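Local coordinates for HD domain protein (Enterococcus faecalis, PDB 4LRL), which hydrolyses deoxyribonucleoside triphosphates, probably including dGTP, through a metal-binding HD domain and is switched on or off by nucleotides bound at allosteric sites, at residues S77-G82 with H269-G274; G341-R346 with P382-A387; P352-T357 with F442-E447. All coordinates share one frame; numbering follows the deposited sequence.

Contact 1 of 3, residues S77-G82 with H269-G274. With DGT (2'-deoxyguanosine-5'-triphosphate), chain R; TTP (thymidine-5'-triphosphate), chain S.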
loop_
_atom_site.group_PDB
_atom_site.type_symbol
_atom_site.label_atom_id
_atom_site.label_comp_id
_atom_site.label_asym_id
_atom_site.label_seq_id
_atom_site.Cartn_x
_atom_site.Cartn_y
_atom_site.Cartn_z
ATOM N N SER C 77 1.053 21.173 -7.199
ATOM C CA SER C 77 0.793 20.287 -8.325
ATOM C C SER C 77 1.856 20.421 -9.424
ATOM O O SER C 77 2.000 19.544 -10.269
ATOM C CB SER C 77 -0.611 20.522 -8.882
ATOM O OG SER C 77 -0.695 21.760 -9.577
ATOM N N PHE C 78 2.610 21.513 -9.405
ATOM C CA PHE C 78 3.672 21.692 -10.395
ATOM C C PHE C 78 4.892 20.800 -10.111
ATOM O O PHE C 78 5.637 20.423 -11.034
ATOM C CB PHE C 78 4.075 23.160 -10.485
ATOM C CG PHE C 78 3.030 24.037 -11.116
ATOM C CD1 PHE C 78 2.350 24.979 -10.360
ATOM C CD2 PHE C 78 2.731 23.924 -12.479
ATOM C CE1 PHE C 78 1.371 25.812 -10.937
ATOM C CE2 PHE C 78 1.754 24.747 -13.072
ATOM C CZ PHE C 78 1.078 25.700 -12.291
ATOM N N THR C 79 5.071 20.445 -8.839
ATOM C CA THR C 79 6.177 19.585 -8.427
ATOM C C THR C 79 5.716 18.145 -8.178
ATOM O O THR C 79 6.461 17.206 -8.466
ATOM C CB THR C 79 6.890 20.140 -7.177
ATOM O OG1 THR C 79 7.343 21.471 -7.442
ATOM C CG2 THR C 79 8.091 19.281 -6.811
ATOM N N PHE C 80 4.500 17.992 -7.646
ATOM C CA PHE C 80 3.850 16.701 -7.430
ATOM C C PHE C 80 2.546 16.713 -8.219
ATOM O O PHE C 80 1.525 17.227 -7.728
ATOM C CB PHE C 80 3.548 16.497 -5.936
ATOM C CG PHE C 80 4.776 16.518 -5.051
ATOM C CD1 PHE C 80 5.448 15.341 -4.745
ATOM C CD2 PHE C 80 5.258 17.725 -4.529
ATOM C CE1 PHE C 80 6.578 15.355 -3.922
ATOM C CE2 PHE C 80 6.396 17.758 -3.713
ATOM C CZ PHE C 80 7.062 16.579 -3.405
ATOM N N HIS C 81 2.570 16.173 -9.445
ATOM C CA HIS C 81 1.455 16.371 -10.359
ATOM C C HIS C 81 0.176 15.606 -9.986
ATOM O O HIS C 81 -0.887 15.832 -10.558
ATOM C CB HIS C 81 1.869 16.140 -11.821
ATOM C CG HIS C 81 2.233 14.725 -12.137
ATOM N ND1 HIS C 81 3.537 14.301 -12.258
ATOM C CD2 HIS C 81 1.460 13.637 -12.362
ATOM C CE1 HIS C 81 3.554 13.011 -12.540
ATOM N NE2 HIS C 81 2.306 12.582 -12.608
ATOM N N GLY C 82 0.268 14.707 -9.019
ATOM C CA GLY C 82 -0.947 14.112 -8.477
ATOM C C GLY C 82 -1.732 15.063 -7.580
ATOM O O GLY C 82 -2.904 14.829 -7.343
ATOM N N HIS C 269 8.906 22.628 -0.755
ATOM C CA HIS C 269 9.644 22.343 -1.986
ATOM C C HIS C 269 9.959 23.604 -2.782
ATOM O O HIS C 269 9.055 24.388 -3.089
ATOM C CB HIS C 269 8.913 21.344 -2.882
ATOM C CG HIS C 269 9.821 20.648 -3.846
ATOM N ND1 HIS C 269 10.350 21.273 -4.956
ATOM C CD2 HIS C 269 10.332 19.394 -3.842
ATOM C CE1 HIS C 269 11.140 20.431 -5.599
ATOM N NE2 HIS C 269 11.143 19.280 -4.946
ATOM N N PRO C 270 11.247 23.799 -3.118
ATOM C CA PRO C 270 11.711 24.998 -3.851
ATOM C C PRO C 270 11.044 25.225 -5.211
ATOM O O PRO C 270 10.775 26.362 -5.578
ATOM C CB PRO C 270 13.210 24.750 -4.034
ATOM C CG PRO C 270 13.576 23.749 -2.953
ATOM C CD PRO C 270 12.361 22.913 -2.724
ATOM N N VAL C 271 10.792 24.163 -5.970
ATOM C CA VAL C 271 10.230 24.346 -7.302
ATOM C C VAL C 271 8.791 24.860 -7.177
ATOM O O VAL C 271 8.402 25.794 -7.872
ATOM C CB VAL C 271 10.338 23.072 -8.148
ATOM C CG1 VAL C 271 9.626 23.232 -9.466
ATOM C CG2 VAL C 271 11.804 22.720 -8.377
ATOM N N SER C 272 8.026 24.293 -6.251
ATOM C CA SER C 272 6.663 24.767 -5.999
ATOM C C SER C 272 6.662 26.221 -5.563
ATOM O O SER C 272 5.822 27.011 -6.010
ATOM C CB SER C 272 5.983 23.920 -4.927
ATOM O OG SER C 272 6.098 22.558 -5.265
ATOM N N ARG C 273 7.593 26.565 -4.680
ATOM C CA ARG C 273 7.730 27.935 -4.235
ATOM C C ARG C 273 8.199 28.879 -5.357
ATOM O O ARG C 273 7.849 30.063 -5.359
ATOM C CB ARG C 273 8.641 28.013 -3.022
ATOM C CG ARG C 273 8.015 27.431 -1.754
ATOM C CD ARG C 273 8.747 27.975 -0.561
ATOM N NE ARG C 273 9.898 27.157 -0.220
ATOM C CZ ARG C 273 10.988 27.598 0.402
ATOM N NH1 ARG C 273 11.112 28.876 0.748
ATOM N NH2 ARG C 273 11.969 26.745 0.664
ATOM N N GLY C 274 8.966 28.346 -6.306
ATOM C CA GLY C 274 9.330 29.068 -7.522
ATOM C C GLY C 274 8.129 29.489 -8.351
ATOM O O GLY C 274 8.090 30.602 -8.883
HETATM P PG DGT R . 16.368 20.643 -13.655
HETATM O O1G DGT R . 16.836 19.481 -12.795
HETATM O O2G DGT R . 17.477 21.628 -14.001
HETATM O O3G DGT R . 15.492 20.238 -14.829
HETATM O O3B DGT R . 15.369 21.542 -12.756
HETATM P PB DGT R . 14.732 21.035 -11.380
HETATM O O1B DGT R . 15.396 21.768 -10.245
HETATM O O2B DGT R . 14.665 19.528 -11.369
HETATM O O3A DGT R . 13.234 21.594 -11.497
HETATM P PA DGT R . 12.077 21.002 -12.438
HETATM O O1A DGT R . 11.334 22.190 -12.980
HETATM O O2A DGT R . 12.548 19.952 -13.391
HETATM O "O5'" DGT R . 11.086 20.306 -11.372
HETATM C "C5'" DGT R . 11.528 19.429 -10.341
HETATM C "C4'" DGT R . 10.639 18.189 -10.288
HETATM O "O4'" DGT R . 9.240 18.484 -10.438
HETATM C "C3'" DGT R . 10.942 17.255 -11.450
HETATM O "O3'" DGT R . 12.158 16.510 -11.255
HETATM C "C2'" DGT R . 9.675 16.415 -11.544
HETATM C "C1'" DGT R . 8.585 17.325 -10.975
HETATM N N9 DGT R . 7.589 17.717 -12.002
HETATM C C8 DGT R . 6.254 17.571 -11.882
HETATM N N7 DGT R . 5.592 18.027 -12.980
HETATM C C5 DGT R . 6.527 18.484 -13.832
HETATM C C6 DGT R . 6.542 19.090 -15.193
HETATM O O6 DGT R . 5.504 19.321 -15.845
HETATM N N1 DGT R . 7.711 19.419 -15.726
HETATM C C2 DGT R . 8.876 19.206 -15.102
HETATM N N2 DGT R . 9.999 19.576 -15.749
HETATM N N3 DGT R . 8.959 18.662 -13.858
HETATM C C4 DGT R . 7.835 18.278 -13.186
HETATM P PA TTP S . 13.237 16.674 -7.476
HETATM O O1A TTP S . 13.420 16.999 -8.936
HETATM O O2A TTP S . 12.932 17.783 -6.507
HETATM O O3A TTP S . 14.511 15.865 -6.887
HETATM P PB TTP S . 15.362 14.663 -7.586
HETATM O O1B TTP S . 14.402 13.640 -8.149
HETATM O O2B TTP S . 16.342 14.153 -6.552
HETATM O O3B TTP S . 16.182 15.318 -8.838
HETATM P PG TTP S . 16.584 16.880 -9.106
HETATM O O1G TTP S . 17.807 16.761 -9.999
HETATM O O2G TTP S . 16.864 17.473 -7.734
HETATM O O3G TTP S . 15.419 17.513 -9.832
HETATM O "O5'" TTP S . 12.044 15.606 -7.367
HETATM C "C5'" TTP S . 11.453 14.982 -8.508
HETATM C "C4'" TTP S . 10.144 14.323 -8.096
HETATM O "O4'" TTP S . 10.342 13.610 -6.869
HETATM C "C3'" TTP S . 9.056 15.357 -7.857
HETATM O "O3'" TTP S . 7.825 14.972 -8.460
HETATM C "C2'" TTP S . 8.840 15.365 -6.362
HETATM C "C1'" TTP S . 9.393 14.030 -5.888
HETATM N N1 TTP S . 10.003 14.186 -4.565
HETATM C C2 TTP S . 9.618 13.331 -3.483
HETATM O O2 TTP S . 8.761 12.426 -3.647
HETATM N N3 TTP S . 10.186 13.494 -2.268
HETATM C C4 TTP S . 11.106 14.458 -2.069
HETATM O O4 TTP S . 11.612 14.580 -0.928
HETATM C C5 TTP S . 11.498 15.311 -3.117
HETATM C C5M TTP S . 12.530 16.403 -2.925
HETATM C C6 TTP S . 10.921 15.155 -4.372
#
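Thr79 lies closest to Ser272, their CA atoms 5.7 Å apart, where the loop 77-82 passes the first turn of helix 270-291. His269 is the N-cap of the helix, and its ND1 accepts from Val271 N at 3.1 Å, with that nitrogen near the imidazole plane.

Thr79 carries the contact with both of its branches. OG1 meets Ser272 OG at 2.7 Å in a hydrogen bond that either hydroxyl could donate. It also sits against CB and CG1 of Val271. CG2 is turned anti to the backbone N (OG1 takes chi1 -57°), which places the methyl over the centre of the His269 ring. This CH-pi contact is 3.4 Å from Thr79 CG2 to the ring centroid and only 7° off the normal. The Phe80 ring lies obliquely to the imidazole, the planes at 87°, and takes the TTP sugar carbon C2' over one face.

Both nucleotides border the contact. His269 NE2 donates to TTP O2A at 2.8 Å, and TTP O3' donates to Thr79 O at 2.6 Å. Val271 CG2 approaches DGT O3A at 3.6 Å. Arg41 of the second subunit also binds TTP. With ND1 accepting, NE2 is the nitrogen that donates to the phosphate. The cap and the phosphate together probably hold the rotation and tautomer of this dTTP-binding histidine.

Contact 2 of 3, residues G341-R346 with P382-A387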
loop_
_atom_site.group_PDB
_atom_site.type_symbol
_atom_site.label_atom_id
_atom_site.label_comp_id
_atom_site.label_asym_id
_atom_site.label_seq_id
_atom_site.Cartn_x
_atom_site.Cartn_y
_atom_site.Cartn_z
ATOM N N GLY C 341 2.877 39.859 -19.642
ATOM C CA GLY C 341 2.750 38.831 -20.670
ATOM C C GLY C 341 3.628 37.626 -20.386
ATOM O O GLY C 341 3.166 36.489 -20.439
ATOM N N ASP C 342 4.892 37.886 -20.061
ATOM C CA ASP C 342 5.865 36.839 -19.788
ATOM C C ASP C 342 5.588 36.064 -18.497
ATOM O O ASP C 342 5.746 34.845 -18.467
ATOM C CB ASP C 342 7.269 37.437 -19.739
ATOM C CG ASP C 342 8.346 36.379 -19.586
ATOM O OD1 ASP C 342 8.512 35.547 -20.506
ATOM O OD2 ASP C 342 9.028 36.389 -18.548
ATOM N N LEU C 343 5.196 36.771 -17.434
ATOM C CA LEU C 343 4.879 36.122 -16.151
ATOM C C LEU C 343 3.651 35.225 -16.299
ATOM O O LEU C 343 3.615 34.104 -15.787
ATOM C CB LEU C 343 4.658 37.151 -15.031
ATOM C CG LEU C 343 5.845 37.992 -14.545
ATOM C CD1 LEU C 343 5.409 39.041 -13.508
ATOM C CD2 LEU C 343 6.966 37.128 -13.980
ATOM N N ALA C 344 2.652 35.722 -17.020
ATOM C CA ALA C 344 1.474 34.931 -17.324
ATOM C C ALA C 344 1.875 33.653 -18.065
ATOM O O ALA C 344 1.398 32.571 -17.720
ATOM C CB ALA C 344 0.479 35.740 -18.128
ATOM N N LYS C 345 2.764 33.783 -19.053
ATOM C CA LYS C 345 3.266 32.627 -19.796
ATOM C C LYS C 345 4.040 31.679 -18.864
ATOM O O LYS C 345 3.850 30.456 -18.913
ATOM C CB LYS C 345 4.120 33.051 -21.004
ATOM C CG LYS C 345 4.440 31.898 -21.946
ATOM C CD LYS C 345 4.798 32.365 -23.363
ATOM C CE LYS C 345 4.592 31.220 -24.383
ATOM N NZ LYS C 345 4.823 31.601 -25.826
ATOM N N ARG C 346 4.876 32.248 -17.994
ATOM C CA ARG C 346 5.686 31.435 -17.075
ATOM C C ARG C 346 4.846 30.604 -16.117
ATOM O O ARG C 346 5.228 29.483 -15.786
ATOM C CB ARG C 346 6.727 32.281 -16.331
ATOM C CG ARG C 346 7.786 32.841 -17.278
ATOM C CD ARG C 346 8.704 33.876 -16.628
ATOM N NE ARG C 346 10.038 33.319 -16.441
ATOM C CZ ARG C 346 11.097 33.620 -17.180
ATOM N NH1 ARG C 346 11.007 34.505 -18.163
ATOM N NH2 ARG C 346 12.260 33.048 -16.920
ATOM N N PRO C 382 14.460 43.103 -11.714
ATOM C CA PRO C 382 14.682 42.353 -10.465
ATOM C C PRO C 382 13.473 42.333 -9.523
ATOM O O PRO C 382 13.318 41.400 -8.726
ATOM C CB PRO C 382 15.845 43.103 -9.799
ATOM C CG PRO C 382 16.445 43.964 -10.880
ATOM C CD PRO C 382 15.328 44.292 -11.805
ATOM N N LYS C 383 12.625 43.351 -9.610
ATOM C CA LYS C 383 11.434 43.401 -8.770
ATOM C C LYS C 383 10.446 42.265 -9.079
ATOM O O LYS C 383 9.681 41.864 -8.204
ATOM C CB LYS C 383 10.742 44.755 -8.864
ATOM C CG LYS C 383 11.553 45.907 -8.312
ATOM C CD LYS C 383 10.660 46.930 -7.607
ATOM C CE LYS C 383 11.393 48.238 -7.303
ATOM N NZ LYS C 383 11.582 49.051 -8.532
ATOM N N TYR C 384 10.489 41.749 -10.310
ATOM C CA TYR C 384 9.554 40.723 -10.778
ATOM C C TYR C 384 10.236 39.403 -11.064
ATOM O O TYR C 384 9.585 38.352 -11.099
ATOM C CB TYR C 384 8.789 41.197 -12.021
ATOM C CG TYR C 384 8.071 42.513 -11.807
ATOM C CD1 TYR C 384 8.690 43.719 -12.123
ATOM C CD2 TYR C 384 6.787 42.551 -11.253
ATOM C CE1 TYR C 384 8.051 44.929 -11.912
ATOM C CE2 TYR C 384 6.135 43.766 -11.035
ATOM C CZ TYR C 384 6.780 44.945 -11.370
ATOM O OH TYR C 384 6.154 46.151 -11.182
ATOM N N TYR C 385 11.546 39.442 -11.250
ATOM C CA TYR C 385 12.267 38.236 -11.625
ATOM C C TYR C 385 13.156 37.652 -10.534
ATOM O O TYR C 385 13.841 36.660 -10.771
ATOM C CB TYR C 385 13.014 38.445 -12.948
ATOM C CG TYR C 385 12.044 38.503 -14.096
ATOM C CD1 TYR C 385 11.629 39.731 -14.620
ATOM C CD2 TYR C 385 11.488 37.329 -14.621
ATOM C CE1 TYR C 385 10.717 39.788 -15.666
ATOM C CE2 TYR C 385 10.567 37.373 -15.664
ATOM C CZ TYR C 385 10.188 38.608 -16.181
ATOM O OH TYR C 385 9.274 38.667 -17.202
ATOM N N THR C 386 13.132 38.266 -9.347
ATOM C CA THR C 386 13.841 37.744 -8.182
ATOM C C THR C 386 12.959 37.840 -6.951
ATOM O O THR C 386 11.998 38.599 -6.919
ATOM C CB THR C 386 15.179 38.503 -7.871
ATOM O OG1 THR C 386 14.908 39.805 -7.323
ATOM C CG2 THR C 386 16.062 38.627 -9.097
ATOM N N ALA C 387 13.302 37.069 -5.930
ATOM C CA ALA C 387 12.635 37.161 -4.644
ATOM C C ALA C 387 13.516 36.601 -3.547
ATOM O O ALA C 387 14.497 35.904 -3.812
ATOM C CB ALA C 387 11.290 36.412 -4.667
#
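Tyr385 reaches across to Asp342, and its OH donates to Asp342 OD2 at 2.7 Å. The carboxylate and the phenol ring are turned 41° apart. The hydroxyl meets OD2 on the anti side, 21° out of the carboxylate plane. Arg346 NH1 takes the syn lone pair of Asp342 OD2 at 2.8 Å, in a salt bridge within one helical turn. OD2 is therefore gripped by two donors from different sides. Asp342 has CG anti to the backbone N, which brings OD2 to both the phenol OH and Arg346 NH1.

Arg346 crosses Tyr385 at about a right angle, its guanidinium plane 73° from the ring. Tyr385 CE2 lies over one face of the guanidinium, 3.8 Å from Arg346 NH1. The Arg346 chain bends at chi3, and NH2 continues to a salt bridge with Glu447.

The contact joins helix 338-348 to the short helix 382-385, both in the HD-associated region. After Thr386 the chain enters strand 387-389. Helix 270-291 borders the same core, where its His281 and Leu282 touch Leu343.

Leu343 fills the apolar side of the contact. Its CD2 lies 4.0 Å from Tyr385 CE2, oblique to the ring. Its other branch, CD1, approaches Tyr384 CB at 4.3 Å. The Tyr384 ring leads away from helix 338-348, and its OH is hydrogen-bonded to Glu288 and Arg285. The Tyr385 ring meets Phe380 edge-to-face.

Contact 3 of 3, residues P352-T357 with F442-E447. With DGT (2'-deoxyguanosine-5'-triphosphate), chain R.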
loop_
_atom_site.group_PDB
_atom_site.type_symbol
_atom_site.label_atom_id
_atom_site.label_comp_id
_atom_site.label_asym_id
_atom_site.label_seq_id
_atom_site.Cartn_x
_atom_site.Cartn_y
_atom_site.Cartn_z
ATOM N N PRO C 352 9.332 27.811 -13.604
ATOM C CA PRO C 352 9.540 28.390 -12.282
ATOM C C PRO C 352 10.848 29.163 -12.235
ATOM O O PRO C 352 11.751 28.910 -13.045
ATOM C CB PRO C 352 9.592 27.174 -11.350
ATOM C CG PRO C 352 9.493 25.934 -12.255
ATOM C CD PRO C 352 9.677 26.382 -13.659
ATOM N N LEU C 353 10.921 30.130 -11.323
ATOM C CA LEU C 353 12.191 30.739 -10.975
ATOM C C LEU C 353 13.048 29.689 -10.265
ATOM O O LEU C 353 12.531 28.867 -9.508
ATOM C CB LEU C 353 11.975 31.946 -10.061
ATOM C CG LEU C 353 11.312 33.207 -10.628
ATOM C CD1 LEU C 353 11.374 34.326 -9.600
ATOM C CD2 LEU C 353 11.960 33.686 -11.924
ATOM N N LYS C 354 14.351 29.712 -10.528
ATOM C CA LYS C 354 15.316 28.880 -9.824
ATOM C C LYS C 354 15.679 29.588 -8.517
ATOM O O LYS C 354 15.392 30.775 -8.361
ATOM C CB LYS C 354 16.544 28.687 -10.718
ATOM C CG LYS C 354 17.467 27.531 -10.359
ATOM C CD LYS C 354 16.898 26.151 -10.733
ATOM C CE LYS C 354 17.804 25.038 -10.175
ATOM N NZ LYS C 354 17.337 23.636 -10.457
ATOM N N SER C 355 16.295 28.873 -7.579
ATOM C CA SER C 355 16.680 29.455 -6.291
ATOM C C SER C 355 17.962 28.881 -5.695
ATOM O O SER C 355 18.386 27.775 -6.025
ATOM C CB SER C 355 15.560 29.307 -5.263
ATOM O OG SER C 355 15.343 27.940 -4.946
ATOM N N ALA C 356 18.561 29.653 -4.796
ATOM C CA ALA C 356 19.723 29.217 -4.039
ATOM C C ALA C 356 19.485 29.574 -2.581
ATOM O O ALA C 356 18.924 30.622 -2.276
ATOM C CB ALA C 356 20.997 29.898 -4.565
ATOM N N THR C 357 19.900 28.699 -1.678
ATOM C CA THR C 357 19.781 28.991 -0.248
ATOM C C THR C 357 20.843 29.986 0.200
ATOM O O THR C 357 21.869 30.156 -0.465
ATOM C CB THR C 357 19.951 27.730 0.595
ATOM O OG1 THR C 357 21.198 27.113 0.261
ATOM C CG2 THR C 357 18.821 26.766 0.335
ATOM N N PHE C 442 16.876 32.717 -2.336
ATOM C CA PHE C 442 16.914 33.780 -3.320
ATOM C C PHE C 442 16.515 33.208 -4.682
ATOM O O PHE C 442 17.097 32.227 -5.160
ATOM C CB PHE C 442 18.312 34.403 -3.358
ATOM C CG PHE C 442 18.497 35.410 -4.447
ATOM C CD1 PHE C 442 17.732 36.578 -4.474
ATOM C CD2 PHE C 442 19.440 35.197 -5.445
ATOM C CE1 PHE C 442 17.898 37.522 -5.488
ATOM C CE2 PHE C 442 19.632 36.142 -6.466
ATOM C CZ PHE C 442 18.857 37.309 -6.489
ATOM N N TYR C 443 15.509 33.810 -5.299
ATOM C CA TYR C 443 14.941 33.257 -6.508
ATOM C C TYR C 443 15.386 34.077 -7.697
ATOM O O TYR C 443 15.493 35.288 -7.603
ATOM C CB TYR C 443 13.410 33.202 -6.407
ATOM C CG TYR C 443 12.909 32.007 -5.631
ATOM C CD1 TYR C 443 12.708 32.072 -4.249
ATOM C CD2 TYR C 443 12.651 30.806 -6.279
ATOM C CE1 TYR C 443 12.244 30.946 -3.531
ATOM C CE2 TYR C 443 12.203 29.685 -5.579
ATOM C CZ TYR C 443 12.004 29.760 -4.210
ATOM O OH TYR C 443 11.559 28.635 -3.550
ATOM N N PHE C 444 15.641 33.409 -8.818
ATOM C CA PHE C 444 16.158 34.080 -10.020
ATOM C C PHE C 444 15.797 33.277 -11.258
ATOM O O PHE C 444 15.511 32.073 -11.150
ATOM C CB PHE C 444 17.680 34.254 -9.934
ATOM C CG PHE C 444 18.421 32.997 -9.568
ATOM C CD1 PHE C 444 18.813 32.085 -10.554
ATOM C CD2 PHE C 444 18.730 32.720 -8.236
ATOM C CE1 PHE C 444 19.509 30.913 -10.216
ATOM C CE2 PHE C 444 19.418 31.553 -7.886
ATOM C CZ PHE C 444 19.809 30.648 -8.880
ATOM N N PRO C 445 15.802 33.930 -12.441
ATOM C CA PRO C 445 15.496 33.172 -13.655
ATOM C C PRO C 445 16.527 32.087 -13.885
ATOM O O PRO C 445 17.723 32.323 -13.715
ATOM C CB PRO C 445 15.560 34.229 -14.764
ATOM C CG PRO C 445 15.326 35.526 -14.050
ATOM C CD PRO C 445 16.029 35.356 -12.743
ATOM N N LYS C 446 16.044 30.902 -14.232
ATOM C CA LYS C 446 16.891 29.781 -14.621
ATOM C C LYS C 446 17.912 30.182 -15.693
ATOM O O LYS C 446 19.078 29.775 -15.628
ATOM C CB LYS C 446 16.033 28.607 -15.120
ATOM C CG LYS C 446 16.820 27.320 -15.345
ATOM C CD LYS C 446 15.935 26.126 -15.724
ATOM C CE LYS C 446 16.797 24.975 -16.247
ATOM N NZ LYS C 446 16.130 23.638 -16.184
ATOM N N GLU C 447 17.479 30.988 -16.661
ATOM C CA GLU C 447 18.356 31.362 -17.778
ATOM C C GLU C 447 19.625 32.118 -17.364
ATOM O O GLU C 447 20.545 32.270 -18.169
ATOM C CB GLU C 447 17.607 32.048 -18.945
ATOM C CG GLU C 447 16.491 33.020 -18.594
ATOM C CD GLU C 447 15.157 32.336 -18.306
ATOM O OE1 GLU C 447 14.261 32.376 -19.177
ATOM O OE2 GLU C 447 15.005 31.767 -17.206
HETATM P PG DGT R . 16.368 20.643 -13.655
HETATM O O1G DGT R . 16.836 19.481 -12.795
HETATM O O2G DGT R . 17.477 21.628 -14.001
HETATM O O3G DGT R . 15.492 20.238 -14.829
HETATM O O3B DGT R . 15.369 21.542 -12.756
HETATM P PB DGT R . 14.732 21.035 -11.380
HETATM O O1B DGT R . 15.396 21.768 -10.245
HETATM O O2B DGT R . 14.665 19.528 -11.369
HETATM O O3A DGT R . 13.234 21.594 -11.497
HETATM P PA DGT R . 12.077 21.002 -12.438
HETATM O O1A DGT R . 11.334 22.190 -12.980
HETATM O O2A DGT R . 12.548 19.952 -13.391
HETATM O "O5'" DGT R . 11.086 20.306 -11.372
HETATM C "C5'" DGT R . 11.528 19.429 -10.341
HETATM C "C4'" DGT R . 10.639 18.189 -10.288
HETATM O "O4'" DGT R . 9.240 18.484 -10.438
HETATM C "C3'" DGT R . 10.942 17.255 -11.450
HETATM O "O3'" DGT R . 12.158 16.510 -11.255
HETATM C "C2'" DGT R . 9.675 16.415 -11.544
HETATM C "C1'" DGT R . 8.585 17.325 -10.975
HETATM N N9 DGT R . 7.589 17.717 -12.002
HETATM C C8 DGT R . 6.254 17.571 -11.882
HETATM N N7 DGT R . 5.592 18.027 -12.980
HETATM C C5 DGT R . 6.527 18.484 -13.832
HETATM C C6 DGT R . 6.542 19.090 -15.193
HETATM O O6 DGT R . 5.504 19.321 -15.845
HETATM N N1 DGT R . 7.711 19.419 -15.726
HETATM C C2 DGT R . 8.876 19.206 -15.102
HETATM N N2 DGT R . 9.999 19.576 -15.749
HETATM N N3 DGT R . 8.959 18.662 -13.858
HETATM C C4 DGT R . 7.835 18.278 -13.186
HETATM O O HOH W 1 13.195 30.434 -14.761
#
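Lys354 pairs with Phe444 and Ala356 with Phe442 as the hydrogen-bonded pairs of an antiparallel ladder. It links strand 354-357 to strand 441-444, which lies between 354-357 and 387-389 in an antiparallel sheet of the HD-associated region. Ser355 and Tyr443 form the non-hydrogen-bonded pair between them.

Four backbone bonds hold the ladder. The straightest is Phe442 N to Ala356 O, with 173° at the hydrogen. The most bent, at 131°, runs from Lys354 N to Phe444 O.

The aromatic contacts lie on both faces. On the face of Ser355 and Tyr443, Ser355 CB sits over the Tyr443 ring, 3.5 Å from its centroid, in a CH-pi contact. Leu353 CD1 packs against Tyr443 CB beside it. On the other face, Phe444 has CG between its backbone N and carbonyl carbon (chi1 50°). That turn swings the ring back over the neighbouring strand, where Lys354 O and Ser355 N lie over one face and Ala356 CB approaches Phe444 CE2 at 4.0 Å.

The polar ends serve the nucleotide. Lys354 NZ donates to DGT O1B at 2.7 Å, and Lys446 NZ donates to DGT O2G at 3.3 Å. Lys354 NZ and Lys446 NZ lie 5.9 Å apart, gathered round the triphosphate. Beyond the ladder, one water bridges the segments, donating to Pro352 O at 2.7 Å and accepting from Lys446 N at 2.9 Å.

In the fold
Contacts 1 and 3 both border one dGTP: 77-82 lies by its base and sugar, Val271 by its phosphates, and contact 3 supplies two lysines to the phosphates. Their centres are about 14 Å apart, and they meet where Tyr443 OH lies 3.1 Å from Pro270 O, probably hydrogen-bonded. Contact 2 is farther off, the Arg346 side chain about 12 Å from the dGTP. It joins contact 3 through the salt bridge from Arg346 NH2 to Glu447 OE2, 3.0 Å. Ala387 O, 2.8 Å from Tyr443 N, probably adds a backbone bond. None of the nickel ligands His90, His134, Asp135 and Asp207 belongs to the three contacts.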